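Local structure of adhesin A (Fusobacterium nucleatum, 3ETZ) at residues Ala44-Val49 with Glu92-Val97; Glu52-Ala57 with Asp82-Leu87. The protein acts as an adhesin of Fusobacterium nucleatum, probably assembling through contacts between its helical hairpins to attach the bacterium to other cells. The protein carries 1 engineered substitution. One frame throughout, in Å; residues are numbered along the deposited sequence.

In the fold
Contacts 1 and 2 are two rungs of one antiparallel helix-loop-helix hairpin, both joining helix 5-63 to helix 70-108. Along the chain, contact 2 falls between the two segments of contact 1, and their centres lie about 13 Å apart. Contact 1, about 6 Å from the centre of the chain, is a surface contact of amides and opposite charges with a water between the charges. Contact 2, about 18 Å from that centre and nearer the turn, is partly buried and almost wholly apolar, a leucine being set into the facing helix. Between them Leu87 of contact 2 packs on Val49 of contact 1, Leu87 CD2 lying 4.0 Å from Val49 CG1, so the two rungs touch.

Contact 1. Residues Ala44-Val49 with Glu92-Val97; sequences AQNEQV and EQQKAV
Lys95 and Glu47 face each other across the gap between helix 70-108 and helix 5-63, their side chains crossing at about a right angle. Both leave the flank of their helix and bring only their outer ends close to the other segment. In Lys95 the bond from CB carries CG past the backbone N, anti to the carbonyl carbon (chi1 -72°), and the rest of the chain is extended and carries NZ most of the way to Glu47. CB and CG stay farther off, and CD is still 5.4 Å from Glu47 OE2; the side chain also touches Leu43 of the facing helix. CE makes the direct touch, 4.0 Å from Glu47 OE2. NZ ends 4.3 Å from the same Glu47 OE2, too long for a salt bridge. Water fills the step: its oxygen accepts from Lys95 NZ at 2.6 Å and donates to Glu47 OE2 at 2.7 Å. The two bonds, to Lys95 NZ and Glu47 OE2, meet at the water oxygen close to the tetrahedral angle, so one water serves both charges. Glu47 also leans on Met91.

Beside this pair the amides of Asn46 and Gln94 lie against each other, nearly coplanar (19°), on side chains that cross at about a right angle. Their CA atoms, 9.8 Å apart, are the nearest across the two segments. Asn46 also packs on Leu87 and Met91, and Gln94 on Ala42 and Leu43, which places the amides next to the apolar seam of the hairpin. The chemistry is that of a hydrated, polar rung: the shared water probably lets the opposite charges attract without direct contact, in a rung only lightly buried (109 Å² over both segments).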
loop_
_atom_site.group_PDB
_atom_site.type_symbol
_atom_site.label_atom_id
_atom_site.label_comp_id
_atom_site.label_asym_id
_atom_site.label_seq_id
_atom_site.Cartn_x
_atom_site.Cartn_y
_atom_site.Cartn_z
ATOM N N ALA A 44 4.757 0.355 7.561
ATOM C CA ALA A 44 5.588 0.214 8.780
ATOM C C ALA A 44 4.819 0.666 10.026
ATOM O O ALA A 44 4.875 0.025 11.084
ATOM C CB ALA A 44 6.916 1.022 8.627
ATOM N N GLN A 45 4.072 1.756 9.902
ATOM C CA GLN A 45 3.320 2.239 11.034
ATOM C C GLN A 45 2.196 1.256 11.333
ATOM O O GLN A 45 1.897 0.972 12.495
ATOM C CB GLN A 45 2.788 3.651 10.760
ATOM C CG GLN A 45 1.833 4.129 11.838
ATOM C CD GLN A 45 1.725 5.647 11.933
ATOM O OE1 GLN A 45 1.507 6.340 10.928
ATOM N NE2 GLN A 45 1.869 6.170 13.154
ATOM N N ASN A 46 1.583 0.715 10.283
ATOM C CA ASN A 46 0.507 -0.255 10.457
ATOM C C ASN A 46 0.975 -1.556 11.128
ATOM O O ASN A 46 0.264 -2.109 11.964
ATOM C CB ASN A 46 -0.135 -0.608 9.106
ATOM C CG ASN A 46 -1.205 0.409 8.681
ATOM O OD1 ASN A 46 -1.597 0.486 7.506
ATOM N ND2 ASN A 46 -1.689 1.170 9.632
ATOM N N GLU A 47 2.138 -2.054 10.742
ATOM C CA GLU A 47 2.659 -3.293 11.351
ATOM C C GLU A 47 2.787 -3.147 12.879
ATOM O O GLU A 47 2.480 -4.083 13.629
ATOM C CB GLU A 47 4.019 -3.646 10.716
ATOM C CG GLU A 47 3.837 -3.969 9.239
ATOM C CD GLU A 47 5.086 -4.454 8.528
ATOM O OE1 GLU A 47 6.173 -3.877 8.725
ATOM O OE2 GLU A 47 4.967 -5.411 7.738
ATOM N N GLN A 48 3.243 -1.979 13.320
ATOM C CA GLN A 48 3.413 -1.681 14.734
ATOM C C GLN A 48 2.049 -1.735 15.407
ATOM O O GLN A 48 1.865 -2.394 16.426
ATOM C CB GLN A 48 4.029 -0.286 14.900
ATOM C CG GLN A 48 4.396 0.060 16.321
ATOM C CD GLN A 48 5.305 -0.986 16.912
ATOM O OE1 GLN A 48 6.342 -1.320 16.322
ATOM N NE2 GLN A 48 4.924 -1.526 18.075
ATOM N N VAL A 49 1.080 -1.036 14.832
ATOM C CA VAL A 49 -0.266 -1.033 15.384
ATOM C C VAL A 49 -0.880 -2.428 15.413
ATOM O O VAL A 49 -1.531 -2.820 16.388
ATOM C CB VAL A 49 -1.199 -0.098 14.550
ATOM C CG1 VAL A 49 -2.654 -0.301 14.968
ATOM C CG2 VAL A 49 -0.790 1.349 14.739
ATOM N N GLU A 92 -2.066 -5.669 3.308
ATOM C CA GLU A 92 -1.889 -6.502 2.112
ATOM C C GLU A 92 -1.894 -5.609 0.847
ATOM O O GLU A 92 -1.102 -5.800 -0.079
ATOM C CB GLU A 92 -3.035 -7.524 2.037
ATOM C CG GLU A 92 -2.948 -8.536 0.916
ATOM C CD GLU A 92 -3.957 -9.676 1.076
ATOM O OE1 GLU A 92 -4.087 -10.232 2.194
ATOM O OE2 GLU A 92 -4.615 -10.031 0.073
ATOM N N GLN A 93 -2.805 -4.639 0.799
ATOM C CA GLN A 93 -2.875 -3.749 -0.353
ATOM C C GLN A 93 -1.630 -2.859 -0.413
ATOM O O GLN A 93 -1.133 -2.551 -1.496
ATOM C CB GLN A 93 -4.150 -2.885 -0.281
ATOM C CG GLN A 93 -5.433 -3.665 -0.582
ATOM C CD GLN A 93 -5.362 -4.443 -1.897
ATOM O OE1 GLN A 93 -5.023 -3.891 -2.939
ATOM N NE2 GLN A 93 -5.668 -5.732 -1.838
ATOM N N GLN A 94 -1.127 -2.436 0.748
ATOM C CA GLN A 94 0.080 -1.633 0.800
ATOM C C GLN A 94 1.280 -2.434 0.295
ATOM O O GLN A 94 2.117 -1.907 -0.453
ATOM C CB GLN A 94 0.317 -1.101 2.229
ATOM C CG GLN A 94 -0.640 0.058 2.557
ATOM C CD GLN A 94 -0.779 0.358 4.042
ATOM O OE1 GLN A 94 -0.378 -0.431 4.919
ATOM N NE2 GLN A 94 -1.393 1.487 4.331
ATOM N N LYS A 95 1.374 -3.703 0.687
ATOM C CA LYS A 95 2.482 -4.533 0.198
ATOM C C LYS A 95 2.339 -4.755 -1.303
ATOM O O LYS A 95 3.339 -4.820 -2.006
ATOM C CB LYS A 95 2.533 -5.898 0.894
ATOM C CG LYS A 95 2.995 -5.820 2.347
ATOM C CD LYS A 95 3.014 -7.192 3.012
ATOM C CE LYS A 95 3.588 -7.121 4.436
ATOM N NZ LYS A 95 3.326 -8.403 5.169
ATOM N N ALA A 96 1.104 -4.857 -1.792
ATOM C CA ALA A 96 0.862 -5.057 -3.234
ATOM C C ALA A 96 1.350 -3.846 -4.045
ATOM O O ALA A 96 1.851 -4.010 -5.163
ATOM C CB ALA A 96 -0.645 -5.314 -3.517
ATOM N N VAL A 97 1.201 -2.641 -3.490
ATOM C CA VAL A 97 1.665 -1.422 -4.153
ATOM C C VAL A 97 3.185 -1.422 -4.212
ATOM O O VAL A 97 3.778 -1.134 -5.249
ATOM C CB VAL A 97 1.212 -0.138 -3.401
ATOM C CG1 VAL A 97 1.994 1.084 -3.904
ATOM C CG2 VAL A 97 -0.284 0.083 -3.625
HETATM O O HOH W 1 3.093 -7.291 7.512
#

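Contact 2. Residues Glu52-Ala57 with Asp82-Leu87; sequences ELSQRA and DALKKL
Leu84 is a knob in a knobs-into-holes contact of the antiparallel helical hairpin, entering a hole on helix 5-63 made by Tyr50, Leu53, Ser54 and Ala57, a set spaced i, i+3, i+4, i+7. The segment axes approach to 10.5 Å, their N-to-C directions are 157° apart, close to antiparallel, and the nearest CA atoms belong to Ser54 and Leu84. With CG anti to its carbonyl carbon (chi1 -68°), Leu84 directs CB toward helix 5-63 and sets its two methyls in the hole. CD1 presses on the backbone at Ser54 CA, 3.8 Å away, and reaches Ala57 CB at 4.0 Å. CD2 goes the other way, to 3.8 Å from Leu53 CB. Leu53 therefore meets the knob with its stem, whereas Leu53 CD1 lies over the rim of one face of the Arg56 guanidinium, whose NH1 is hydrogen-bonded to Tyr80 OH. Tyr80 touches Leu53 and Ala57, extending the apolar seam toward the turn. Ser54, the third main contributor, borders both methyls, yet its oxygen keeps its polar partner within its own helix: OG, 3.8 Å from Leu84 CD1, is hydrogen-bonded to the carbonyl oxygen of Tyr50, one turn earlier.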
loop_
_atom_site.group_PDB
_atom_site.type_symbol
_atom_site.label_atom_id
_atom_site.label_comp_id
_atom_site.label_asym_id
_atom_site.label_seq_id
_atom_site.Cartn_x
_atom_site.Cartn_y
_atom_site.Cartn_z
ATOM N N GLU A 52 0.716 -4.621 18.271
ATOM C CA GLU A 52 0.270 -4.180 19.582
ATOM C C GLU A 52 -1.182 -4.538 19.837
ATOM O O GLU A 52 -1.533 -4.991 20.944
ATOM C CB GLU A 52 0.446 -2.671 19.707
ATOM C CG GLU A 52 1.894 -2.256 19.887
ATOM C CD GLU A 52 2.092 -0.756 19.758
ATOM O OE1 GLU A 52 1.094 -0.008 19.864
ATOM O OE2 GLU A 52 3.249 -0.329 19.553
ATOM N N LEU A 53 -2.031 -4.338 18.820
ATOM C CA LEU A 53 -3.447 -4.633 18.955
ATOM C C LEU A 53 -3.735 -6.137 18.950
ATOM O O LEU A 53 -4.669 -6.603 19.586
ATOM C CB LEU A 53 -4.238 -3.895 17.859
ATOM C CG LEU A 53 -5.008 -2.615 18.282
ATOM C CD1 LEU A 53 -4.428 -1.990 19.564
ATOM C CD2 LEU A 53 -5.066 -1.620 17.142
ATOM N N SER A 54 -2.944 -6.898 18.225
ATOM C CA SER A 54 -3.140 -8.338 18.220
ATOM C C SER A 54 -2.818 -8.847 19.620
ATOM O O SER A 54 -3.464 -9.747 20.129
ATOM C CB SER A 54 -2.221 -9.014 17.201
ATOM O OG SER A 54 -2.607 -8.665 15.885
ATOM N N GLN A 55 -1.812 -8.266 20.249
ATOM C CA GLN A 55 -1.439 -8.703 21.600
ATOM C C GLN A 55 -2.606 -8.379 22.535
ATOM O O GLN A 55 -3.028 -9.188 23.373
ATOM C CB GLN A 55 -0.184 -7.968 22.064
ATOM C CG GLN A 55 0.299 -8.454 23.428
ATOM C CD GLN A 55 1.409 -7.593 23.996
ATOM O OE1 GLN A 55 2.215 -7.039 23.257
ATOM N NE2 GLN A 55 1.465 -7.493 25.326
ATOM N N ARG A 56 -3.157 -7.182 22.369
ATOM C CA ARG A 56 -4.286 -6.776 23.184
ATOM C C ARG A 56 -5.502 -7.685 23.013
ATOM O O ARG A 56 -6.113 -8.111 24.000
ATOM C CB ARG A 56 -4.672 -5.326 22.851
ATOM C CG ARG A 56 -5.829 -4.798 23.694
ATOM C CD ARG A 56 -6.136 -3.336 23.352
ATOM N NE ARG A 56 -5.087 -2.428 23.804
ATOM C CZ ARG A 56 -5.154 -1.102 23.690
ATOM N NH1 ARG A 56 -6.220 -0.540 23.128
ATOM N NH2 ARG A 56 -4.171 -0.338 24.154
ATOM N N ALA A 57 -5.867 -7.980 21.769
ATOM C CA ALA A 57 -7.033 -8.830 21.504
ATOM C C ALA A 57 -6.837 -10.233 22.047
ATOM O O ALA A 57 -7.778 -10.832 22.594
ATOM C CB ALA A 57 -7.335 -8.900 19.990
ATOM N N ASP A 82 -12.297 -8.244 14.470
ATOM C CA ASP A 82 -12.883 -7.761 13.222
ATOM C C ASP A 82 -12.016 -6.634 12.643
ATOM O O ASP A 82 -11.722 -6.616 11.444
ATOM C CB ASP A 82 -14.302 -7.233 13.438
ATOM C CG ASP A 82 -15.292 -8.325 13.835
ATOM O OD1 ASP A 82 -15.108 -9.508 13.462
ATOM O OD2 ASP A 82 -16.284 -7.984 14.514
ATOM N N ALA A 83 -11.607 -5.697 13.493
ATOM C CA ALA A 83 -10.779 -4.583 13.054
ATOM C C ALA A 83 -9.403 -5.056 12.577
ATOM O O ALA A 83 -8.837 -4.476 11.650
ATOM C CB ALA A 83 -10.624 -3.575 14.180
ATOM N N LEU A 84 -8.841 -6.076 13.222
ATOM C CA LEU A 84 -7.530 -6.578 12.796
ATOM C C LEU A 84 -7.633 -7.186 11.390
ATOM O O LEU A 84 -6.689 -7.108 10.605
ATOM C CB LEU A 84 -6.994 -7.598 13.805
ATOM C CG LEU A 84 -6.631 -6.948 15.155
ATOM C CD1 LEU A 84 -6.300 -7.999 16.227
ATOM C CD2 LEU A 84 -5.448 -6.004 14.935
ATOM N N LYS A 85 -8.779 -7.777 11.058
ATOM C CA LYS A 85 -8.942 -8.332 9.707
ATOM C C LYS A 85 -8.963 -7.204 8.676
ATOM O O LYS A 85 -8.463 -7.353 7.571
ATOM C CB LYS A 85 -10.234 -9.149 9.596
ATOM C CG LYS A 85 -10.139 -10.529 10.218
ATOM C CD LYS A 85 -11.510 -11.191 10.211
ATOM C CE LYS A 85 -11.490 -12.533 10.949
ATOM N NZ LYS A 85 -12.881 -13.074 11.133
ATOM N N LYS A 86 -9.548 -6.073 9.043
ATOM C CA LYS A 86 -9.588 -4.928 8.143
ATOM C C LYS A 86 -8.175 -4.357 8.017
ATOM O O LYS A 86 -7.757 -3.964 6.925
ATOM C CB LYS A 86 -10.518 -3.846 8.698
ATOM C CG LYS A 86 -11.994 -4.209 8.669
ATOM C CD LYS A 86 -12.788 -3.028 9.229
ATOM C CE LYS A 86 -14.291 -3.261 9.196
ATOM N NZ LYS A 86 -15.004 -2.075 9.755
ATOM N N LEU A 87 -7.445 -4.304 9.135
ATOM C CA LEU A 87 -6.093 -3.760 9.104
ATOM C C LEU A 87 -5.164 -4.662 8.270
ATOM O O LEU A 87 -4.246 -4.210 7.582
ATOM C CB LEU A 87 -5.578 -3.593 10.546
ATOM C CG LEU A 87 -4.172 -3.034 10.695
ATOM C CD1 LEU A 87 -4.056 -1.657 9.992
ATOM C CD2 LEU A 87 -3.875 -2.911 12.202
#